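Local coordinates for EGF family domain-containing protein (Toxoplasma gondii, PDB 4Z80), which probably binds a RON2-like partner protein at the moving junction, the tight parasite-host contact through which Toxoplasma invades cells, at residues A[369-374]-A[427-432]; A[353-358]-A[405-410]; A[118-123]-A[152-157]; A[140-145]-A[218-223]. One frame throughout, in Å; residues are numbered along the deposited sequence.

Contact 1. Residues A[369-374]-A[427-432]; sequences ARASLS and CFFYST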
loop_
_atom_site.group_PDB
_atom_site.type_symbol
_atom_site.label_atom_id
_atom_site.label_comp_id
_atom_site.label_asym_id
_atom_site.label_seq_id
_atom_site.Cartn_x
_atom_site.Cartn_y
_atom_site.Cartn_z
ATOM N N ALA A 369 15.416 -28.115 1.590
ATOM C CA ALA A 369 14.128 -27.748 2.158
ATOM C C ALA A 369 14.221 -27.653 3.671
ATOM O O ALA A 369 14.851 -28.488 4.318
ATOM C CB ALA A 369 13.053 -28.756 1.757
ATOM N N ARG A 370 13.606 -26.614 4.216
ATOM C CA ARG A 370 13.410 -26.483 5.654
ATOM C C ARG A 370 12.212 -27.302 6.101
ATOM O O ARG A 370 12.160 -27.800 7.233
ATOM C CB ARG A 370 13.178 -25.021 6.033
ATOM C CG ARG A 370 14.313 -24.071 5.677
ATOM C CD ARG A 370 15.587 -24.345 6.457
ATOM N NE ARG A 370 15.329 -24.452 7.893
ATOM C CZ ARG A 370 15.160 -23.418 8.715
ATOM N NH1 ARG A 370 15.218 -22.172 8.261
ATOM N NH2 ARG A 370 14.928 -23.633 10.006
ATOM N N ALA A 371 11.233 -27.410 5.216
ATOM C CA ALA A 371 9.952 -27.999 5.536
ATOM C C ALA A 371 9.215 -28.369 4.263
ATOM O O ALA A 371 9.549 -27.873 3.179
ATOM C CB ALA A 371 9.111 -27.039 6.368
ATOM N N SER A 372 8.212 -29.228 4.388
ATOM C CA SER A 372 7.357 -29.549 3.252
ATOM C C SER A 372 5.907 -29.727 3.667
ATOM O O SER A 372 5.601 -29.984 4.836
ATOM C CB SER A 372 7.854 -30.808 2.526
ATOM O OG SER A 372 7.597 -31.987 3.272
ATOM N N LEU A 373 5.019 -29.570 2.690
ATOM C CA LEU A 373 3.586 -29.737 2.869
ATOM C C LEU A 373 3.122 -30.687 1.776
ATOM O O LEU A 373 3.391 -30.447 0.597
ATOM C CB LEU A 373 2.860 -28.385 2.787
ATOM C CG LEU A 373 1.352 -28.351 3.005
ATOM C CD1 LEU A 373 1.019 -28.653 4.455
ATOM C CD2 LEU A 373 0.809 -26.987 2.617
ATOM N N SER A 374 2.436 -31.762 2.151
ATOM C CA SER A 374 2.009 -32.769 1.179
ATOM C C SER A 374 0.561 -32.581 0.722
ATOM O O SER A 374 -0.261 -31.998 1.421
ATOM C CB SER A 374 2.188 -34.171 1.774
ATOM O OG SER A 374 3.566 -34.492 1.916
ATOM N N CYS A 427 4.723 -29.201 -1.569
ATOM C CA CYS A 427 5.372 -27.896 -1.419
ATOM C C CYS A 427 6.621 -27.999 -0.599
ATOM O O CYS A 427 6.576 -28.499 0.519
ATOM C CB CYS A 427 4.483 -26.893 -0.711
ATOM S SG CYS A 427 2.778 -26.948 -1.106
ATOM N N PHE A 428 7.736 -27.518 -1.132
ATOM C CA PHE A 428 8.997 -27.484 -0.398
ATOM C C PHE A 428 9.352 -26.047 -0.064
ATOM O O PHE A 428 9.430 -25.210 -0.954
ATOM C CB PHE A 428 10.121 -28.133 -1.205
ATOM C CG PHE A 428 9.902 -29.586 -1.465
ATOM C CD1 PHE A 428 10.315 -30.538 -0.550
ATOM C CD2 PHE A 428 9.269 -30.007 -2.621
ATOM C CE1 PHE A 428 10.107 -31.876 -0.790
ATOM C CE2 PHE A 428 9.060 -31.346 -2.864
ATOM C CZ PHE A 428 9.479 -32.280 -1.949
ATOM N N PHE A 429 9.571 -25.765 1.216
ATOM C CA PHE A 429 9.824 -24.407 1.689
ATOM C C PHE A 429 11.298 -24.190 2.006
ATOM O O PHE A 429 11.954 -25.055 2.600
ATOM C CB PHE A 429 8.984 -24.110 2.942
ATOM C CG PHE A 429 7.503 -24.216 2.737
ATOM C CD1 PHE A 429 6.805 -23.211 2.095
ATOM C CD2 PHE A 429 6.796 -25.300 3.229
ATOM C CE1 PHE A 429 5.437 -23.295 1.920
ATOM C CE2 PHE A 429 5.428 -25.393 3.054
ATOM C CZ PHE A 429 4.746 -24.385 2.395
ATOM N N TYR A 430 11.811 -23.018 1.629
ATOM C CA TYR A 430 13.220 -22.690 1.782
ATOM C C TYR A 430 13.452 -21.362 2.483
ATOM O O TYR A 430 12.668 -20.418 2.313
ATOM C CB TYR A 430 13.888 -22.627 0.412
ATOM C CG TYR A 430 13.668 -23.841 -0.454
ATOM C CD1 TYR A 430 14.334 -25.032 -0.205
ATOM C CD2 TYR A 430 12.811 -23.786 -1.549
ATOM C CE1 TYR A 430 14.140 -26.133 -1.011
ATOM C CE2 TYR A 430 12.605 -24.879 -2.352
ATOM C CZ TYR A 430 13.273 -26.049 -2.085
ATOM O OH TYR A 430 13.063 -27.131 -2.900
ATOM N N SER A 431 14.564 -21.282 3.218
ATOM C CA SER A 431 15.035 -20.022 3.785
ATOM C C SER A 431 16.413 -19.625 3.245
ATOM O O SER A 431 17.019 -18.667 3.730
ATOM C CB SER A 431 15.081 -20.105 5.312
ATOM O OG SER A 431 16.008 -21.086 5.735
ATOM N N THR A 432 16.879 -20.354 2.227
ATOM C CA THR A 432 18.165 -20.117 1.570
ATOM C C THR A 432 17.980 -19.200 0.367
ATOM O O THR A 432 17.033 -19.380 -0.389
ATOM C CB THR A 432 18.798 -21.432 1.082
ATOM O OG1 THR A 432 18.959 -22.340 2.184
ATOM C CG2 THR A 432 20.157 -21.178 0.426
#
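Arg370 and Ala371 both face Phe429, a classic beta bulge where edge strand 371-377 pairs antiparallel with strand 424-430. The bulge is held by two backbone bonds to the one residue: Arg370 N gives its hydrogen to Phe429 O at 2.8 Å, and Phe429 N donates to Ala371 O (2.9 Å). Past it the ladder is regular. Leu373 and Cys427 exchange a pair of N-H...O bonds, and between them Ser372 and Phe428 form a non-hydrogen-bonded pair in which Ser372 CA closes to 3.0 Å on Cys427 O.

Side chains sort onto two faces. With Phe429 lie Ala371, Leu373 and Cys427; Leu373 CB reaches the edge of the Phe429 ring, 4.0 Å from CE2, and also meets Cys427 CB. On the other face Phe428 takes Ala369 CB at its ring edge, near the plane, while Ser372 CB touches the same CD1 corner obliquely. Tyr430 turns its ring edge to Ala369, CE1 lying 3.5 Å from Ala369 N. Farther out, helix 378-387 backs the face that carries Phe429: Cys427 is disulfide-bonded to Cys381, and Leu385 and Arg384 pack on Phe429, whose ring also meets that of Tyr403.

The Arg370 side chain, bent at both chi2 (-66°) and chi3 (-50°), reaches across to the residues that follow strand 424-430. That bend delivers NH1 to Ser431 OG at 2.9 Å, with the hydroxyl oxygen only 7° out of the guanidinium plane.

Contact 2. Residues A[353-358]-A[405-410]; sequences VRWGVV and WATFVA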
loop_
_atom_site.group_PDB
_atom_site.type_symbol
_atom_site.label_atom_id
_atom_site.label_comp_id
_atom_site.label_asym_id
_atom_site.label_seq_id
_atom_site.Cartn_x
_atom_site.Cartn_y
_atom_site.Cartn_z
ATOM N N VAL A 353 10.195 -24.545 -13.146
ATOM C CA VAL A 353 11.524 -24.440 -12.566
ATOM C C VAL A 353 11.504 -24.736 -11.076
ATOM O O VAL A 353 10.449 -24.687 -10.437
ATOM C CB VAL A 353 12.158 -23.051 -12.800
ATOM C CG1 VAL A 353 12.575 -22.893 -14.277
ATOM C CG2 VAL A 353 11.208 -21.933 -12.370
ATOM N N ARG A 354 12.693 -25.055 -10.569
ATOM C CA ARG A 354 12.937 -25.374 -9.157
ATOM C C ARG A 354 14.048 -24.473 -8.605
ATOM O O ARG A 354 15.082 -24.311 -9.256
ATOM C CB ARG A 354 13.359 -26.840 -8.996
ATOM C CG ARG A 354 12.469 -27.867 -9.660
ATOM C CD ARG A 354 13.251 -29.127 -10.032
ATOM N NE ARG A 354 13.840 -29.789 -8.871
ATOM C CZ ARG A 354 14.760 -30.748 -8.943
ATOM N NH1 ARG A 354 15.220 -31.155 -10.122
ATOM N NH2 ARG A 354 15.234 -31.297 -7.833
ATOM N N TRP A 355 13.873 -23.904 -7.411
ATOM C CA TRP A 355 14.933 -23.090 -6.804
ATOM C C TRP A 355 16.193 -23.898 -6.528
ATOM O O TRP A 355 16.113 -25.008 -6.007
ATOM C CB TRP A 355 14.474 -22.470 -5.477
ATOM C CG TRP A 355 13.272 -21.584 -5.573
ATOM C CD1 TRP A 355 12.012 -21.860 -5.128
ATOM C CD2 TRP A 355 13.218 -20.268 -6.136
ATOM N NE1 TRP A 355 11.177 -20.806 -5.386
ATOM C CE2 TRP A 355 11.893 -19.812 -6.000
ATOM C CE3 TRP A 355 14.163 -19.433 -6.738
ATOM C CZ2 TRP A 355 11.482 -18.565 -6.461
ATOM C CZ3 TRP A 355 13.759 -18.197 -7.191
ATOM C CH2 TRP A 355 12.429 -17.772 -7.053
ATOM N N GLY A 356 17.351 -23.323 -6.830
ATOM C CA GLY A 356 18.613 -23.981 -6.535
ATOM C C GLY A 356 19.743 -23.037 -6.187
ATOM O O GLY A 356 19.575 -21.813 -6.143
ATOM N N VAL A 357 20.907 -23.626 -5.923
ATOM C CA VAL A 357 22.150 -22.879 -5.734
ATOM C C VAL A 357 23.189 -23.473 -6.686
ATOM O O VAL A 357 23.057 -24.612 -7.113
ATOM C CB VAL A 357 22.650 -22.933 -4.272
ATOM C CG1 VAL A 357 21.655 -22.229 -3.345
ATOM C CG2 VAL A 357 22.892 -24.373 -3.830
ATOM N N VAL A 358 24.206 -22.696 -7.035
ATOM C CA VAL A 358 25.165 -23.144 -8.033
ATOM C C VAL A 358 26.012 -24.277 -7.460
ATOM O O VAL A 358 26.385 -24.259 -6.286
ATOM C CB VAL A 358 26.063 -21.988 -8.515
ATOM C CG1 VAL A 358 27.159 -22.496 -9.446
ATOM C CG2 VAL A 358 25.226 -20.936 -9.239
ATOM N N TRP A 405 10.855 -18.649 -0.345
ATOM C CA TRP A 405 10.898 -19.361 -1.617
ATOM C C TRP A 405 10.294 -20.728 -1.405
ATOM O O TRP A 405 10.585 -21.380 -0.398
ATOM C CB TRP A 405 12.341 -19.492 -2.128
ATOM C CG TRP A 405 13.087 -18.199 -2.100
ATOM C CD1 TRP A 405 13.177 -17.277 -3.107
ATOM C CD2 TRP A 405 13.821 -17.656 -0.994
ATOM N NE1 TRP A 405 13.929 -16.200 -2.697
ATOM C CE2 TRP A 405 14.331 -16.406 -1.402
ATOM C CE3 TRP A 405 14.096 -18.103 0.304
ATOM C CZ2 TRP A 405 15.111 -15.612 -0.569
ATOM C CZ3 TRP A 405 14.861 -17.312 1.125
ATOM C CH2 TRP A 405 15.354 -16.077 0.699
ATOM N N ALA A 406 9.456 -21.160 -2.347
ATOM C CA ALA A 406 8.935 -22.514 -2.341
ATOM C C ALA A 406 8.969 -23.104 -3.738
ATOM O O ALA A 406 8.782 -22.391 -4.731
ATOM C CB ALA A 406 7.520 -22.549 -1.803
ATOM N N THR A 407 9.191 -24.411 -3.806
ATOM C CA THR A 407 9.086 -25.168 -5.048
ATOM C C THR A 407 7.933 -26.118 -4.892
ATOM O O THR A 407 7.915 -26.925 -3.954
ATOM C CB THR A 407 10.369 -25.971 -5.365
ATOM O OG1 THR A 407 11.466 -25.079 -5.591
ATOM C CG2 THR A 407 10.182 -26.875 -6.595
ATOM N N PHE A 408 6.970 -26.005 -5.797
ATOM C CA PHE A 408 5.855 -26.929 -5.868
ATOM C C PHE A 408 6.175 -28.020 -6.870
ATOM O O PHE A 408 6.583 -27.729 -7.990
ATOM C CB PHE A 408 4.576 -26.207 -6.262
ATOM C CG PHE A 408 3.391 -27.113 -6.405
ATOM C CD1 PHE A 408 2.707 -27.549 -5.288
ATOM C CD2 PHE A 408 2.947 -27.510 -7.658
ATOM C CE1 PHE A 408 1.611 -28.379 -5.405
ATOM C CE2 PHE A 408 1.843 -28.337 -7.785
ATOM C CZ PHE A 408 1.173 -28.771 -6.659
ATOM N N VAL A 409 6.021 -29.273 -6.454
ATOM C CA VAL A 409 6.250 -30.416 -7.325
ATOM C C VAL A 409 4.939 -31.169 -7.478
ATOM O O VAL A 409 4.471 -31.818 -6.541
ATOM C CB VAL A 409 7.346 -31.344 -6.762
ATOM C CG1 VAL A 409 7.623 -32.506 -7.732
ATOM C CG2 VAL A 409 8.624 -30.555 -6.478
ATOM N N ALA A 410 4.337 -31.080 -8.663
ATOM C CA ALA A 410 3.074 -31.752 -8.936
ATOM C C ALA A 410 3.291 -33.249 -9.023
ATOM O O ALA A 410 4.328 -33.710 -9.507
ATOM C CB ALA A 410 2.459 -31.241 -10.221
HETATM O O HOH W 1 13.820 -26.456 -5.428
#
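Two antiparallel sheets of this domain pack against each other here, strand 353-359 of the three-stranded sheet crossing strand 405-410 of the four-stranded one, with the short segments at 135° and 6.5 Å apart at their closest. Trp355 does most of the work. Trp405 CB sits over the face of its five-membered ring, 3.8 Å from the centroid in a CH-pi contact, and the Trp405 indole turns its edge to the same ring system in a T-shaped pair with planes at 73°. At the indole's own edge, the NE1 hydrogen is shared weakly between Ala406 O (2.9 Å from NE1) and Phe446 O of strand 443-447. Thr407 keeps its hydroxyl beside the backbone N (chi1 -64°), which brings OG1 to 3.3 Å from Trp355 CD1. A water joins the two strands from there, 2.7 Å from Thr407 OG1 and donating to Trp355 O. The methyl CG2 of Thr407 instead meets the aliphatic part of Arg354, at 4.0 Å from CG, while the guanidinium reaches on to a salt bridge with Glu468. Around this buried layer, Phe19 meets Trp355 edge-to-face and accepts the Trp405 NE1 hydrogen through its carbonyl; strand 443-447 lies against Trp355 through Ala445 and Thr447, and strand 424-430 adds Tyr430.

Contact 3. Residues A[118-123]-A[152-157]; sequences KNEIHA and AMYAGY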
loop_
_atom_site.group_PDB
_atom_site.type_symbol
_atom_site.label_atom_id
_atom_site.label_comp_id
_atom_site.label_asym_id
_atom_site.label_seq_id
_atom_site.Cartn_x
_atom_site.Cartn_y
_atom_site.Cartn_z
ATOM N N LYS A 118 -12.199 -1.633 0.052
ATOM C CA LYS A 118 -12.415 -0.517 -0.869
ATOM C C LYS A 118 -13.291 0.583 -0.295
ATOM O O LYS A 118 -13.258 1.713 -0.791
ATOM C CB LYS A 118 -13.026 -1.024 -2.174
ATOM C CG LYS A 118 -12.086 -1.900 -2.952
ATOM C CD LYS A 118 -12.708 -2.342 -4.259
ATOM C CE LYS A 118 -11.795 -3.287 -5.005
ATOM N NZ LYS A 118 -12.437 -3.791 -6.246
ATOM N N ASN A 119 -14.097 0.269 0.712
ATOM C CA ASN A 119 -14.868 1.311 1.391
ATOM C C ASN A 119 -13.926 2.216 2.171
ATOM O O ASN A 119 -12.868 1.774 2.623
ATOM C CB ASN A 119 -15.902 0.720 2.345
ATOM C CG ASN A 119 -16.932 -0.146 1.650
ATOM O OD1 ASN A 119 -16.947 -0.277 0.424
ATOM N ND2 ASN A 119 -17.803 -0.759 2.448
ATOM N N GLU A 120 -14.289 3.484 2.337
ATOM C CA GLU A 120 -13.442 4.385 3.098
ATOM C C GLU A 120 -13.388 4.029 4.577
ATOM O O GLU A 120 -14.265 3.342 5.113
ATOM C CB GLU A 120 -13.914 5.830 2.948
ATOM C CG GLU A 120 -13.524 6.457 1.628
ATOM C CD GLU A 120 -13.824 7.942 1.575
ATOM O OE1 GLU A 120 -14.263 8.504 2.596
ATOM O OE2 GLU A 120 -13.622 8.540 0.503
ATOM N N ILE A 121 -12.349 4.527 5.233
ATOM C CA ILE A 121 -12.208 4.412 6.679
ATOM C C ILE A 121 -13.200 5.288 7.430
ATOM O O ILE A 121 -13.816 6.198 6.860
ATOM C CB ILE A 121 -10.766 4.781 7.127
ATOM C CG1 ILE A 121 -10.457 6.267 6.847
ATOM C CG2 ILE A 121 -9.758 3.874 6.432
ATOM C CD1 ILE A 121 -9.083 6.731 7.346
ATOM N N HIS A 122 -13.345 4.996 8.720
ATOM C CA HIS A 122 -14.110 5.815 9.646
ATOM C C HIS A 122 -13.201 6.136 10.833
ATOM O O HIS A 122 -13.358 5.570 11.914
ATOM C CB HIS A 122 -15.382 5.098 10.108
ATOM C CG HIS A 122 -16.288 5.953 10.940
ATOM N ND1 HIS A 122 -17.553 6.309 10.527
ATOM C CD2 HIS A 122 -16.103 6.554 12.140
ATOM C CE1 HIS A 122 -18.114 7.081 11.442
ATOM N NE2 HIS A 122 -17.253 7.250 12.430
ATOM N N ALA A 123 -12.238 7.029 10.627
ATOM C CA ALA A 123 -11.276 7.341 11.681
ATOM C C ALA A 123 -11.683 8.550 12.532
ATOM O O ALA A 123 -10.876 9.056 13.309
ATOM C CB ALA A 123 -9.890 7.570 11.078
ATOM N N ALA A 152 -9.894 2.252 2.829
ATOM C CA ALA A 152 -9.458 3.254 1.863
ATOM C C ALA A 152 -9.401 4.646 2.470
ATOM O O ALA A 152 -10.267 5.040 3.237
ATOM C CB ALA A 152 -10.374 3.259 0.655
ATOM N N MET A 153 -8.376 5.402 2.102
ATOM C CA MET A 153 -8.247 6.768 2.589
ATOM C C MET A 153 -9.370 7.632 2.015
ATOM O O MET A 153 -9.912 7.336 0.949
ATOM C CB MET A 153 -6.874 7.335 2.221
ATOM C CG MET A 153 -6.566 8.701 2.810
ATOM S SD MET A 153 -6.802 8.710 4.596
ATOM C CE MET A 153 -6.294 10.389 4.975
ATOM N N TYR A 154 -9.709 8.694 2.742
ATOM C CA TYR A 154 -10.685 9.676 2.276
ATOM C C TYR A 154 -10.343 10.137 0.871
ATOM O O TYR A 154 -9.176 10.220 0.494
ATOM C CB TYR A 154 -10.737 10.868 3.239
ATOM C CG TYR A 154 -10.967 10.456 4.676
ATOM C CD1 TYR A 154 -12.187 9.925 5.078
ATOM C CD2 TYR A 154 -9.968 10.593 5.623
ATOM C CE1 TYR A 154 -12.404 9.534 6.385
ATOM C CE2 TYR A 154 -10.177 10.215 6.941
ATOM C CZ TYR A 154 -11.393 9.684 7.315
ATOM O OH TYR A 154 -11.606 9.304 8.629
ATOM N N ALA A 155 -11.376 10.436 0.091
ATOM C CA ALA A 155 -11.180 10.774 -1.312
ATOM C C ALA A 155 -10.368 12.048 -1.506
ATOM O O ALA A 155 -9.614 12.172 -2.470
ATOM C CB ALA A 155 -12.516 10.923 -1.995
ATOM N N GLY A 156 -10.544 13.000 -0.605
ATOM C CA GLY A 156 -9.868 14.275 -0.713
ATOM C C GLY A 156 -10.193 15.140 0.483
ATOM O O GLY A 156 -10.957 14.739 1.368
ATOM N N TYR A 157 -9.606 16.330 0.518
ATOM C CA TYR A 157 -9.802 17.256 1.628
ATOM C C TYR A 157 -9.494 18.668 1.128
ATOM O O TYR A 157 -8.451 18.895 0.516
ATOM C CB TYR A 157 -8.917 16.879 2.825
ATOM C CG TYR A 157 -8.964 17.886 3.946
ATOM C CD1 TYR A 157 -10.125 18.087 4.682
ATOM C CD2 TYR A 157 -7.848 18.644 4.264
ATOM C CE1 TYR A 157 -10.165 19.023 5.702
ATOM C CE2 TYR A 157 -7.880 19.572 5.282
ATOM C CZ TYR A 157 -9.034 19.765 5.989
ATOM O OH TYR A 157 -9.048 20.705 6.997
HETATM O O HOH W 2 -11.761 7.332 -1.107
#
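Glu120 OE2 is gripped from two directions across this contact: water 2 donates to it at 2.7 Å, and Ala155 N makes a weak hydrogen bond at 3.0 Å, 123° at the hydrogen. The same water also donates to Met153 O, tying the carboxylate to segment 152-157 a second time. This is loop-on-loop packing, with both segments in the long irregular run between strands 101-104 and 160-161 and joined by a single backbone bridge of Glu120 with Ala152. Ala152 N bonds to Asn119 O and Ile121 N to Ala152 O, and Glu120 CA adds a CA-H...O contact to Ala152 O.

Beyond the bridge the two segments diverge, and side chains take over. Glu120 runs extended beyond CG to lie across Tyr154, its carboxylate nearly perpendicular to the ring (86°), with OE1 at the ring edge, 3.5 Å from CD1. OE1 also accepts a hydrogen bond from Tyr220 N, so both oxygens of this buried acid are engaged. Ile121 comes over the ring: its CG1, set between the backbone N and carbonyl carbon (chi1 65°), stands 3.6 Å from Tyr154 CZ, and CD1 continues toward Met153 SD. Met153 in turn packs on Leu291, Trp266 and Phe275. At the far end of the ring two groups hold the phenol: its hydroxyl makes a weak bond with Glu143 OE2, and Ala123 N donates to Tyr154 OH at 3.1 Å.

Contact 4. Residues A[140-145]-A[218-223]; sequences GAAEVA and KGYDYK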
loop_
_atom_site.group_PDB
_atom_site.type_symbol
_atom_site.label_atom_id
_atom_site.label_comp_id
_atom_site.label_asym_id
_atom_site.label_seq_id
_atom_site.Cartn_x
_atom_site.Cartn_y
_atom_site.Cartn_z
ATOM N N GLY A 140 -16.261 12.564 12.196
ATOM C CA GLY A 140 -16.877 11.260 12.050
ATOM C C GLY A 140 -18.271 11.346 11.450
ATOM O O GLY A 140 -18.724 10.416 10.795
ATOM N N ALA A 141 -18.951 12.469 11.666
ATOM C CA ALA A 141 -20.347 12.603 11.261
ATOM C C ALA A 141 -20.567 12.423 9.763
ATOM O O ALA A 141 -21.627 11.968 9.347
ATOM C CB ALA A 141 -20.881 13.957 11.698
ATOM N N ALA A 142 -19.571 12.774 8.951
ATOM C CA ALA A 142 -19.723 12.694 7.497
ATOM C C ALA A 142 -19.257 11.359 6.908
ATOM O O ALA A 142 -19.438 11.103 5.714
ATOM C CB ALA A 142 -18.965 13.829 6.827
ATOM N N GLU A 143 -18.653 10.516 7.743
ATOM C CA GLU A 143 -17.964 9.319 7.258
ATOM C C GLU A 143 -18.905 8.138 7.029
ATOM O O GLU A 143 -20.020 8.110 7.543
ATOM C CB GLU A 143 -16.856 8.941 8.251
ATOM C CG GLU A 143 -15.818 10.064 8.385
ATOM C CD GLU A 143 -14.745 9.802 9.424
ATOM O OE1 GLU A 143 -14.920 8.892 10.264
ATOM O OE2 GLU A 143 -13.724 10.520 9.399
ATOM N N VAL A 144 -18.462 7.172 6.230
ATOM C CA VAL A 144 -19.250 5.963 6.030
ATOM C C VAL A 144 -19.550 5.326 7.384
ATOM O O VAL A 144 -18.751 5.425 8.318
ATOM C CB VAL A 144 -18.533 4.947 5.103
ATOM C CG1 VAL A 144 -18.268 5.560 3.736
ATOM C CG2 VAL A 144 -17.240 4.449 5.724
ATOM N N ALA A 145 -20.709 4.682 7.492
ATOM C CA ALA A 145 -21.123 4.072 8.746
ATOM C C ALA A 145 -20.048 3.098 9.213
ATOM O O ALA A 145 -19.446 2.408 8.393
ATOM C CB ALA A 145 -22.457 3.354 8.582
ATOM N N LYS A 218 -17.620 3.669 -1.911
ATOM C CA LYS A 218 -18.362 4.253 -0.806
ATOM C C LYS A 218 -17.440 5.094 0.063
ATOM O O LYS A 218 -16.463 4.584 0.620
ATOM C CB LYS A 218 -19.033 3.154 0.027
ATOM C CG LYS A 218 -20.123 2.411 -0.733
ATOM C CD LYS A 218 -20.547 1.130 -0.021
ATOM C CE LYS A 218 -21.257 0.167 -0.972
ATOM N NZ LYS A 218 -20.358 -0.308 -2.067
ATOM N N GLY A 219 -17.754 6.382 0.186
ATOM C CA GLY A 219 -16.896 7.313 0.898
ATOM C C GLY A 219 -17.661 8.376 1.664
ATOM O O GLY A 219 -18.894 8.393 1.688
ATOM N N TYR A 220 -16.918 9.264 2.305
ATOM C CA TYR A 220 -17.525 10.260 3.168
ATOM C C TYR A 220 -18.231 11.321 2.343
ATOM O O TYR A 220 -17.891 11.557 1.188
ATOM C CB TYR A 220 -16.480 10.884 4.102
ATOM C CG TYR A 220 -15.667 12.071 3.601
ATOM C CD1 TYR A 220 -14.592 11.904 2.734
ATOM C CD2 TYR A 220 -15.932 13.351 4.073
ATOM C CE1 TYR A 220 -13.832 12.985 2.324
ATOM C CE2 TYR A 220 -15.177 14.434 3.670
ATOM C CZ TYR A 220 -14.133 14.248 2.792
ATOM O OH TYR A 220 -13.379 15.333 2.402
ATOM N N ASP A 221 -19.256 11.908 2.954
ATOM C CA ASP A 221 -20.062 12.953 2.335
ATOM C C ASP A 221 -19.345 14.290 2.508
ATOM O O ASP A 221 -19.539 14.988 3.499
ATOM C CB ASP A 221 -21.453 12.962 2.969
ATOM C CG ASP A 221 -22.371 14.011 2.370
ATOM O OD1 ASP A 221 -21.959 14.689 1.408
ATOM O OD2 ASP A 221 -23.511 14.135 2.866
ATOM N N TYR A 222 -18.496 14.629 1.544
ATOM C CA TYR A 222 -17.666 15.822 1.653
ATOM C C TYR A 222 -18.529 17.070 1.552
ATOM O O TYR A 222 -18.213 18.090 2.145
ATOM C CB TYR A 222 -16.579 15.850 0.561
ATOM C CG TYR A 222 -17.105 16.256 -0.798
ATOM C CD1 TYR A 222 -17.275 17.599 -1.127
ATOM C CD2 TYR A 222 -17.450 15.302 -1.741
ATOM C CE1 TYR A 222 -17.780 17.972 -2.355
ATOM C CE2 TYR A 222 -17.949 15.665 -2.973
ATOM C CZ TYR A 222 -18.112 17.001 -3.276
ATOM O OH TYR A 222 -18.611 17.364 -4.505
ATOM N N LYS A 223 -19.613 16.981 0.787
ATOM C CA LYS A 223 -20.432 18.158 0.495
ATOM C C LYS A 223 -21.437 18.477 1.585
ATOM O O LYS A 223 -21.660 19.648 1.909
ATOM C CB LYS A 223 -21.182 17.964 -0.820
ATOM C CG LYS A 223 -22.051 19.156 -1.206
ATOM C CD LYS A 223 -22.682 18.934 -2.561
ATOM C CE LYS A 223 -23.298 20.211 -3.096
ATOM N NZ LYS A 223 -24.705 20.020 -3.549
#
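Ala142 CB meets the Tyr220 ring at its edge, near the ring plane, 4.1 Å from CD2. Tyr220 can lie this way because its CG stands between the backbone N and carbonyl carbon (chi1 86°): CB stays close to the other loop, 3.4 Å from Ala142 O and 3.8 Å from Glu143 CA, while the ring leads away until its hydroxyl bonds to Gly156 O. On the other side of Glu143, Val144 sends CG1 against the backbone of Gly219, 3.5 Å from the carbonyl carbon. Glu143 itself points away from 218-223, and its carboxylate collects the backbone N-H groups of Asn124, Val125 and Met126.

Amid these touches lies one direct hydrogen bond, Asp221 N to Ala142 O at 2.9 Å. Its acceptor belongs to a type I turn from Gly140 to Glu143, and its donor to the centre of an inverse gamma turn. The Asp221 carboxylate bonds elsewhere, to the backbone N of Asn235 and to that of Gly224, just after its own segment. Both acids thus spend their carboxylates on backbone N-H groups, and 140-145 meets 218-223 through a single backbone bond flanked by van der Waals contacts of aliphatic carbons, some of them on backbone, without any charge pairing across the interface.

Overall arrangement
The four contacts fall into two clusters on opposite sides of the chain's centre. Contacts 1 and 2 have centres about 9 Å apart and share one sheet: strands 424-430 and 405-410 are neighbours in it, joined by Tyr430 N to Trp405 O and Phe428 N to Thr407 O, both 2.9 Å. Contacts 3 and 4, centres about 8 Å apart, interlock through a hydrogen bond between His122 ND1 and Val144 O (2.7 Å) and a weak one between Tyr154 OH and Glu143 OE2 (2.6 Å). About 40 Å separates the centres of contacts 1 and 3. In contact 3, Tyr157 OH, at the end of 152-157, hydrogen-bonds to Ser11 O of the bound peptide chain.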